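Local coordinates for glutamate--cysteine ligase GshA (Methylobacillus flagellatus KT, PDB 3K1T), which probably acts as a ligase that joins glutamate to cysteine, at residues Leu22-Met26 with Thr388-Ala392; Arg28-Trp32 with Glu221-Ile226; Ile346-His351 with Ala409-Leu413. One frame throughout, in Å; residues are numbered along the deposited sequence.

Interaction 1: Leu22-Met26 with Thr388-Ala392; sequences LLDNM and TPDCA
With CG opposite its carbonyl carbon (chi1 -59°), L23 reaches out from the last turn of helix 13-23 to P389, while selenomethionine M26, its CG opposite the backbone N (chi1 -171°) and its chain bent at chi2, sends its end to the same proline. The two meet different ring atoms: L23 CD2 lies 3.8 Å from P389 CB, and M26 CE is 3.9 Å from P389 CG, the side chains of M26 and P389 crossing at about a right angle. The C391 thiol lies between the L23 and M26 side chains. Its SG sits 3.8 Å from M26 CB and 4.2 Å from L23 CD2, and C391 CB comes within 3.7 Å of L23 O. These are van der Waals contacts between a helix end and a loop: residues 22-26 hold the turn from helix 13-23 to helix 26-40, and residues 388-392 belong to the irregular connection between strand 377-381 and helix 398-421. That last helix underlies both, since Y403 touches M26 and P389, and N400 takes the D390 N hydrogen bond on OD1. Q124 of the second subunit packs on M26 and P389, which places the buried part of the contact beside the dimer interface.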
loop_
_atom_site.group_PDB
_atom_site.type_symbol
_atom_site.label_atom_id
_atom_site.label_comp_id
_atom_site.label_asym_id
_atom_site.label_seq_id
_atom_site.Cartn_x
_atom_site.Cartn_y
_atom_site.Cartn_z
ATOM N N LEU A 22 13.333 19.529 1.686
ATOM C CA LEU A 22 12.345 18.438 1.759
ATOM C C LEU A 22 12.399 17.746 3.128
ATOM O O LEU A 22 11.357 17.445 3.738
ATOM C CB LEU A 22 12.558 17.393 0.645
ATOM C CG LEU A 22 12.457 17.858 -0.805
ATOM C CD1 LEU A 22 12.869 16.663 -1.744
ATOM C CD2 LEU A 22 11.041 18.393 -1.128
ATOM N N LEU A 23 13.616 17.507 3.612
ATOM C CA LEU A 23 13.799 16.777 4.871
ATOM C C LEU A 23 13.540 17.662 6.106
ATOM O O LEU A 23 13.404 17.151 7.196
ATOM C CB LEU A 23 15.170 16.157 4.948
ATOM C CG LEU A 23 15.467 15.174 3.803
ATOM C CD1 LEU A 23 16.947 14.777 3.816
ATOM C CD2 LEU A 23 14.551 13.928 3.819
ATOM N N ASP A 24 13.467 18.966 5.938
ATOM C CA ASP A 24 13.076 19.845 7.049
ATOM C C ASP A 24 11.568 20.147 7.006
ATOM O O ASP A 24 11.066 20.896 7.874
ATOM C CB ASP A 24 13.877 21.161 6.987
ATOM C CG ASP A 24 13.715 22.054 8.254
ATOM O OD1 ASP A 24 13.653 21.543 9.389
ATOM O OD2 ASP A 24 13.689 23.293 8.118
ATOM N N ASN A 25 10.858 19.646 5.982
ATOM C CA ASN A 25 9.430 19.943 5.804
ATOM C C ASN A 25 8.614 18.681 5.512
ATOM O O ASN A 25 7.560 18.759 4.909
ATOM C CB ASN A 25 9.272 20.932 4.638
ATOM C CG ASN A 25 9.708 22.331 5.008
ATOM O OD1 ASN A 25 9.007 22.995 5.782
ATOM N ND2 ASN A 25 10.901 22.777 4.513
HETATM N N MSE A 26 9.096 17.524 5.945
HETATM C CA MSE A 26 8.527 16.249 5.488
HETATM C C MSE A 26 7.027 16.079 5.843
HETATM O O MSE A 26 6.206 15.847 4.958
HETATM C CB MSE A 26 9.430 15.073 5.892
HETATM C CG MSE A 26 9.032 13.751 5.269
HETATM SE SE MSE A 26 7.699 12.824 6.373
HETATM C CE MSE A 26 7.573 11.197 5.287
ATOM N N THR A 388 10.869 6.262 2.336
ATOM C CA THR A 388 11.547 6.016 3.623
ATOM C C THR A 388 12.667 7.031 3.855
ATOM O O THR A 388 13.836 6.671 4.018
ATOM C CB THR A 388 12.099 4.568 3.674
ATOM O OG1 THR A 388 12.961 4.349 2.542
ATOM C CG2 THR A 388 10.960 3.561 3.710
ATOM N N PRO A 389 12.336 8.323 3.847
ATOM C CA PRO A 389 13.397 9.316 4.133
ATOM C C PRO A 389 13.978 9.190 5.558
ATOM O O PRO A 389 13.301 8.722 6.479
ATOM C CB PRO A 389 12.662 10.663 4.021
ATOM C CG PRO A 389 11.214 10.304 4.364
ATOM C CD PRO A 389 10.998 8.959 3.747
ATOM N N ASP A 390 15.222 9.633 5.716
ATOM C CA ASP A 390 15.887 9.719 7.018
ATOM C C ASP A 390 16.185 11.186 7.260
ATOM O O ASP A 390 17.229 11.719 6.824
ATOM C CB ASP A 390 17.155 8.884 6.969
ATOM C CG ASP A 390 17.929 8.902 8.291
ATOM O OD1 ASP A 390 17.432 9.481 9.274
ATOM O OD2 ASP A 390 19.049 8.353 8.270
ATOM N N CYS A 391 15.253 11.864 7.948
ATOM C CA CYS A 391 15.278 13.324 8.007
ATOM C C CYS A 391 16.508 13.923 8.716
ATOM O O CYS A 391 16.950 15.020 8.375
ATOM C CB CYS A 391 13.990 13.853 8.651
ATOM S SG CYS A 391 12.545 13.547 7.498
ATOM N N ALA A 392 17.081 13.171 9.643
ATOM C CA ALA A 392 18.276 13.614 10.334
ATOM C C ALA A 392 19.576 13.108 9.671
ATOM O O ALA A 392 20.667 13.488 10.108
ATOM C CB ALA A 392 18.206 13.175 11.825
#

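Interaction 2: Arg28-Trp32 with Glu221-Ile226; sequences RIEHW and EFAPLI
The short helical segments R28-W32 and E221-I226 run nearly antiparallel, at 151° with axes 11.1 Å apart, a spacing bridged by large side chains. W32 and L225 occupy the middle. W32 CG is anti to the backbone N (chi1 -179°), which extends the indole across to helix 210-226. L225 CD2 stands over one face of it, 4.0 Å from the centroid of the five-membered ring, a CH-pi contact. F222 CD1 lies over the same face at the six-membered ring, 3.6 Å from W32 CZ3, the two aromatic planes obliquely inclined. At the indole edge, W32 NE1 donates to E221 OE2 over 3.0 Å with a fairly straight N-H...O angle of 162°. The acceptor lies close to the indole plane, yet the N-H approaches from above the carboxylate plane. With an alanine in place of W32, E221 OE2 would probably lose this donor, and a gap would be likely to open beside L225 and F222. Further along, I29 CG1 fits against I226 CG2 at 3.6 Å and also meets F222 CZ, while the aliphatic part of R28, in one of its two modelled conformers, passes L225, with R28 CD 3.7 Å from L225 CG. Outside the pair, L22 of helix 13-23 touches I29, F222 and I226, and L411 of helix 398-421 touches W32 and F222. The arrangement is that of a near-antiparallel helix pair in a multi-helix cluster, an aromatic and aliphatic core closed at one margin by an indole-carboxylate bond.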
loop_
_atom_site.group_PDB
_atom_site.type_symbol
_atom_site.label_atom_id
_atom_site.label_comp_id
_atom_site.label_asym_id
_atom_site.label_seq_id
_atom_site.Cartn_x
_atom_site.Cartn_y
_atom_site.Cartn_z
ATOM N N ARG A 28 4.878 18.503 6.580
ATOM C CA ARG A 28 4.166 19.553 5.850
ATOM C C ARG A 28 3.928 19.175 4.402
ATOM O O ARG A 28 2.820 19.401 3.864
ATOM C CB ARG A 28 4.884 20.918 5.957
ATOM C CG ARG A 28 4.784 21.814 4.724
ATOM C CD ARG A 28 5.706 23.049 4.801
ATOM N NE ARG A 28 5.051 24.102 5.549
ATOM C CZ ARG A 28 5.053 24.213 6.872
ATOM N NH1 ARG A 28 5.735 23.367 7.635
ATOM N NH2 ARG A 28 4.391 25.212 7.436
ATOM N N ILE A 29 4.939 18.610 3.765
ATOM C CA ILE A 29 4.843 18.140 2.388
ATOM C C ILE A 29 3.795 17.031 2.224
ATOM O O ILE A 29 2.957 17.089 1.321
ATOM C CB ILE A 29 6.215 17.684 1.863
ATOM C CG1 ILE A 29 7.153 18.908 1.680
ATOM C CG2 ILE A 29 6.099 16.817 0.533
ATOM C CD1 ILE A 29 8.632 18.506 1.617
ATOM N N GLU A 30 3.840 16.017 3.083
ATOM C CA GLU A 30 2.904 14.911 2.972
ATOM C C GLU A 30 1.443 15.364 3.260
ATOM O O GLU A 30 0.496 14.939 2.570
ATOM C CB GLU A 30 3.329 13.755 3.867
ATOM C CG GLU A 30 4.690 13.188 3.471
ATOM C CD GLU A 30 4.748 12.600 2.065
ATOM O OE1 GLU A 30 3.690 12.295 1.459
ATOM O OE2 GLU A 30 5.879 12.453 1.551
ATOM N N HIS A 31 1.273 16.249 4.231
ATOM C CA HIS A 31 -0.032 16.851 4.485
ATOM C C HIS A 31 -0.513 17.645 3.274
ATOM O O HIS A 31 -1.671 17.531 2.860
ATOM C CB HIS A 31 0.022 17.773 5.707
ATOM C CG HIS A 31 -1.264 18.467 5.965
ATOM N ND1 HIS A 31 -1.509 19.757 5.547
ATOM C CD2 HIS A 31 -2.420 18.016 6.504
ATOM C CE1 HIS A 31 -2.741 20.094 5.888
ATOM N NE2 HIS A 31 -3.313 19.062 6.474
ATOM N N TRP A 32 0.398 18.395 2.643
ATOM C CA TRP A 32 0.025 19.164 1.448
ATOM C C TRP A 32 -0.421 18.233 0.317
ATOM O O TRP A 32 -1.455 18.465 -0.314
ATOM C CB TRP A 32 1.195 20.060 1.028
ATOM C CG TRP A 32 0.928 20.911 -0.182
ATOM C CD1 TRP A 32 0.373 22.154 -0.195
ATOM C CD2 TRP A 32 1.238 20.594 -1.540
ATOM N NE1 TRP A 32 0.308 22.631 -1.464
ATOM C CE2 TRP A 32 0.824 21.694 -2.323
ATOM C CE3 TRP A 32 1.813 19.492 -2.173
ATOM C CZ2 TRP A 32 0.982 21.731 -3.705
ATOM C CZ3 TRP A 32 1.997 19.538 -3.534
ATOM C CH2 TRP A 32 1.572 20.658 -4.295
ATOM N N GLU A 221 2.995 26.759 -6.398
ATOM C CA GLU A 221 2.493 26.569 -5.053
ATOM C C GLU A 221 3.470 25.825 -4.141
ATOM O O GLU A 221 3.626 26.169 -2.958
ATOM C CB GLU A 221 1.156 25.864 -5.084
ATOM C CG GLU A 221 0.591 25.770 -3.688
ATOM C CD GLU A 221 -0.829 25.256 -3.646
ATOM O OE1 GLU A 221 -1.428 25.104 -4.744
ATOM O OE2 GLU A 221 -1.298 24.981 -2.500
ATOM N N PHE A 222 4.126 24.794 -4.675
ATOM C CA PHE A 222 5.000 23.968 -3.862
ATOM C C PHE A 222 6.302 24.643 -3.472
ATOM O O PHE A 222 6.757 24.499 -2.343
ATOM C CB PHE A 222 5.288 22.647 -4.582
ATOM C CG PHE A 222 6.005 21.641 -3.741
ATOM C CD1 PHE A 222 5.307 20.879 -2.806
ATOM C CD2 PHE A 222 7.341 21.412 -3.919
ATOM C CE1 PHE A 222 5.997 19.911 -2.019
ATOM C CE2 PHE A 222 8.024 20.470 -3.154
ATOM C CZ PHE A 222 7.348 19.710 -2.214
ATOM N N ALA A 223 6.915 25.381 -4.378
ATOM C CA ALA A 223 8.213 25.976 -4.105
ATOM C C ALA A 223 8.190 26.927 -2.866
ATOM O O ALA A 223 9.063 26.810 -1.997
ATOM C CB ALA A 223 8.773 26.667 -5.374
ATOM N N PRO A 224 7.178 27.800 -2.750
ATOM C CA PRO A 224 7.117 28.608 -1.525
ATOM C C PRO A 224 6.761 27.835 -0.258
ATOM O O PRO A 224 7.157 28.271 0.817
ATOM C CB PRO A 224 6.048 29.675 -1.820
ATOM C CG PRO A 224 5.572 29.422 -3.201
ATOM C CD PRO A 224 6.243 28.285 -3.794
ATOM N N LEU A 225 6.046 26.717 -0.380
ATOM C CA LEU A 225 5.745 25.825 0.761
ATOM C C LEU A 225 7.038 25.403 1.458
ATOM O O LEU A 225 7.090 25.366 2.697
ATOM C CB LEU A 225 4.968 24.577 0.304
ATOM C CG LEU A 225 4.477 23.585 1.379
ATOM C CD1 LEU A 225 3.283 24.201 2.166
ATOM C CD2 LEU A 225 4.126 22.203 0.787
ATOM N N ILE A 226 8.071 25.079 0.674
ATOM C CA ILE A 226 9.325 24.569 1.240
ATOM C C ILE A 226 10.467 25.604 1.121
ATOM O O ILE A 226 11.566 25.322 1.529
ATOM C CB ILE A 226 9.765 23.202 0.632
ATOM C CG1 ILE A 226 10.111 23.333 -0.863
ATOM C CG2 ILE A 226 8.655 22.122 0.831
ATOM C CD1 ILE A 226 10.889 22.165 -1.471
#

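Interaction 3: Ile346-His351 with Ala409-Leu413; sequences IYMMDH and ARLAL. With SO4 (sulfate ion), chain B.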
loop_
_atom_site.group_PDB
_atom_site.type_symbol
_atom_site.label_atom_id
_atom_site.label_comp_id
_atom_site.label_asym_id
_atom_site.label_seq_id
_atom_site.Cartn_x
_atom_site.Cartn_y
_atom_site.Cartn_z
ATOM N N ILE A 346 10.134 6.865 -12.336
ATOM C CA ILE A 346 9.428 6.611 -11.105
ATOM C C ILE A 346 7.995 6.152 -11.438
ATOM O O ILE A 346 7.281 6.844 -12.178
ATOM C CB ILE A 346 9.349 7.897 -10.218
ATOM C CG1 ILE A 346 10.729 8.567 -10.023
ATOM C CG2 ILE A 346 8.617 7.575 -8.865
ATOM C CD1 ILE A 346 11.770 7.714 -9.597
ATOM N N TYR A 347 7.597 5.002 -10.901
ATOM C CA TYR A 347 6.255 4.411 -11.099
ATOM C C TYR A 347 5.322 4.694 -9.909
ATOM O O TYR A 347 5.717 4.551 -8.725
ATOM C CB TYR A 347 6.380 2.888 -11.312
ATOM C CG TYR A 347 6.563 2.508 -12.749
ATOM C CD1 TYR A 347 7.579 3.094 -13.528
ATOM C CD2 TYR A 347 5.707 1.605 -13.363
ATOM C CE1 TYR A 347 7.719 2.779 -14.865
ATOM C CE2 TYR A 347 5.855 1.260 -14.700
ATOM C CZ TYR A 347 6.847 1.869 -15.452
ATOM O OH TYR A 347 6.954 1.579 -16.788
HETATM N N MSE A 348 4.086 5.056 -10.233
HETATM C CA MSE A 348 3.030 5.311 -9.289
HETATM C C MSE A 348 1.771 4.571 -9.675
HETATM O O MSE A 348 1.499 4.396 -10.864
HETATM C CB MSE A 348 2.754 6.806 -9.175
HETATM C CG MSE A 348 3.916 7.526 -8.419
HETATM SE SE MSE A 348 4.164 9.372 -8.986
HETATM C CE MSE A 348 4.684 9.005 -10.819
HETATM N N MSE A 349 1.039 4.112 -8.667
HETATM C CA MSE A 349 -0.340 3.645 -8.821
HETATM C C MSE A 349 -1.193 4.378 -7.801
HETATM O O MSE A 349 -0.769 4.577 -6.643
HETATM C CB MSE A 349 -0.409 2.116 -8.682
HETATM C CG MSE A 349 0.485 1.442 -9.696
HETATM SE SE MSE A 349 0.175 -0.512 -9.775
HETATM C CE MSE A 349 -1.350 -0.383 -10.955
ATOM N N ASP A 350 -2.347 4.871 -8.231
ATOM C CA ASP A 350 -3.068 5.902 -7.462
ATOM C C ASP A 350 -2.018 6.989 -7.152
ATOM O O ASP A 350 -1.173 7.289 -8.022
ATOM C CB ASP A 350 -3.769 5.334 -6.206
ATOM C CG ASP A 350 -4.665 6.371 -5.516
ATOM O OD1 ASP A 350 -5.495 6.945 -6.191
ATOM O OD2 ASP A 350 -4.517 6.641 -4.327
ATOM N N HIS A 351 -1.991 7.562 -5.946
ATOM C CA HIS A 351 -0.980 8.615 -5.684
ATOM C C HIS A 351 0.236 8.086 -4.903
ATOM O O HIS A 351 0.917 8.857 -4.225
ATOM C CB HIS A 351 -1.610 9.823 -4.988
ATOM C CG HIS A 351 -2.351 9.502 -3.711
ATOM N ND1 HIS A 351 -3.730 9.593 -3.607
ATOM C CD2 HIS A 351 -1.904 9.104 -2.492
ATOM C CE1 HIS A 351 -4.089 9.279 -2.370
ATOM N NE2 HIS A 351 -3.003 8.987 -1.672
ATOM N N ALA A 409 8.360 13.354 -8.662
ATOM C CA ALA A 409 7.445 12.512 -9.472
ATOM C C ALA A 409 5.985 12.709 -9.128
ATOM O O ALA A 409 5.138 12.795 -10.029
ATOM C CB ALA A 409 7.811 11.026 -9.362
ATOM N N ARG A 410 5.684 12.854 -7.844
ATOM C CA ARG A 410 4.328 13.157 -7.407
ATOM C C ARG A 410 3.852 14.591 -7.780
ATOM O O ARG A 410 2.673 14.797 -8.027
ATOM C CB ARG A 410 4.150 12.861 -5.921
ATOM C CG ARG A 410 4.083 11.326 -5.619
ATOM C CD ARG A 410 3.891 11.097 -4.141
ATOM N NE ARG A 410 5.096 11.452 -3.385
ATOM C CZ ARG A 410 5.100 11.809 -2.086
ATOM N NH1 ARG A 410 3.990 11.802 -1.341
ATOM N NH2 ARG A 410 6.231 12.087 -1.490
ATOM N N LEU A 411 4.746 15.565 -7.820
ATOM C CA LEU A 411 4.394 16.903 -8.350
ATOM C C LEU A 411 4.004 16.806 -9.815
ATOM O O LEU A 411 3.011 17.408 -10.239
ATOM C CB LEU A 411 5.545 17.903 -8.173
ATOM C CG LEU A 411 5.981 18.231 -6.740
ATOM C CD1 LEU A 411 7.270 19.143 -6.797
ATOM C CD2 LEU A 411 4.851 18.937 -6.002
ATOM N N ALA A 412 4.783 16.055 -10.588
ATOM C CA ALA A 412 4.466 15.843 -12.020
ATOM C C ALA A 412 3.137 15.064 -12.183
ATOM O O ALA A 412 2.341 15.352 -13.070
ATOM C CB ALA A 412 5.623 15.117 -12.725
ATOM N N LEU A 413 2.899 14.071 -11.332
ATOM C CA LEU A 413 1.608 13.365 -11.315
ATOM C C LEU A 413 0.427 14.280 -11.053
ATOM O O LEU A 413 -0.605 14.220 -11.753
ATOM C CB LEU A 413 1.622 12.235 -10.268
ATOM C CG LEU A 413 0.416 11.305 -10.277
ATOM C CD1 LEU A 413 0.554 10.374 -11.470
ATOM C CD2 LEU A 413 0.308 10.486 -8.948
HETATM S S SO4 B . 7.503 4.038 -19.483
HETATM O O1 SO4 B . 8.863 3.552 -19.479
HETATM O O2 SO4 B . 7.168 3.822 -18.110
HETATM O O3 SO4 B . 7.423 5.445 -19.801
HETATM O O4 SO4 B . 6.656 3.234 -20.393
HETATM O O HOH W 1 1.816 9.450 -1.947
#
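Helix 398-421 lies across strand 340-349 of the antiparallel sheet, and this contact is part of that helix-on-sheet layer, its short segments at 53° with axes 9.7 Å apart. I346 and M348, alternate residues of the strand, face the helix. A409 CB enters beside I346, 3.6 Å from I346 CG2, and selenomethionine M348 is the broader contact. M348 SE lies 3.7 Å from A409 O, and the bend at chi3 (-64°) brings CE to A409 CB. The same selenium also touches R410 CG and, at 4.0 Å, L413 CD2. Past the strand end, L413 CD2 packs against the turn, 3.6 Å from D350 O and close to H351 CA. A water bridges H351 O and R410 NH1, though its 2.5 Å distance to H351 O is suspiciously short and that bond to this extent doubtful. The guanidinium has a stronger partner in E30, its salt bridge, just as D350 pairs with K90 and H351 NE2 bonds to E89 of the second subunit. On the opposite sheet face Y347 OH makes a weak 2.6 Å hydrogen bond to O2 of a sulfate, probably from the crystallisation liquor, which S47, N63, G67 and R359 also hold. The whole is a buried alpha/beta packing layer, with alternate strand residues directed to helix 398-421 and those between them to the opposite sheet face, where Y347 meets the sulfate.

How the interactions relate
Interaction 2 touches both of the others. Helix 13-23 packs on it from interaction 1, the two centres about 13 Å apart, and E30 forms a salt bridge with R410 of interaction 3 (E30 OE1 to R410 NH1, 2.9 Å), with centres about 16 Å apart. Interactions 1 and 3 do not touch, their nearest atoms about 7 Å apart and their centres about 19 Å. Interaction 1 brings together residues 362 apart, spanning interaction 2 along the chain; interaction 3 opens after interaction 2 has closed. Helix 398-421 supplies one side of interaction 3 and touches the other two, so residues from near both chain ends, with helix 210-226, form one helical cluster, in which helix 398-421 packs directly on the antiparallel sheet.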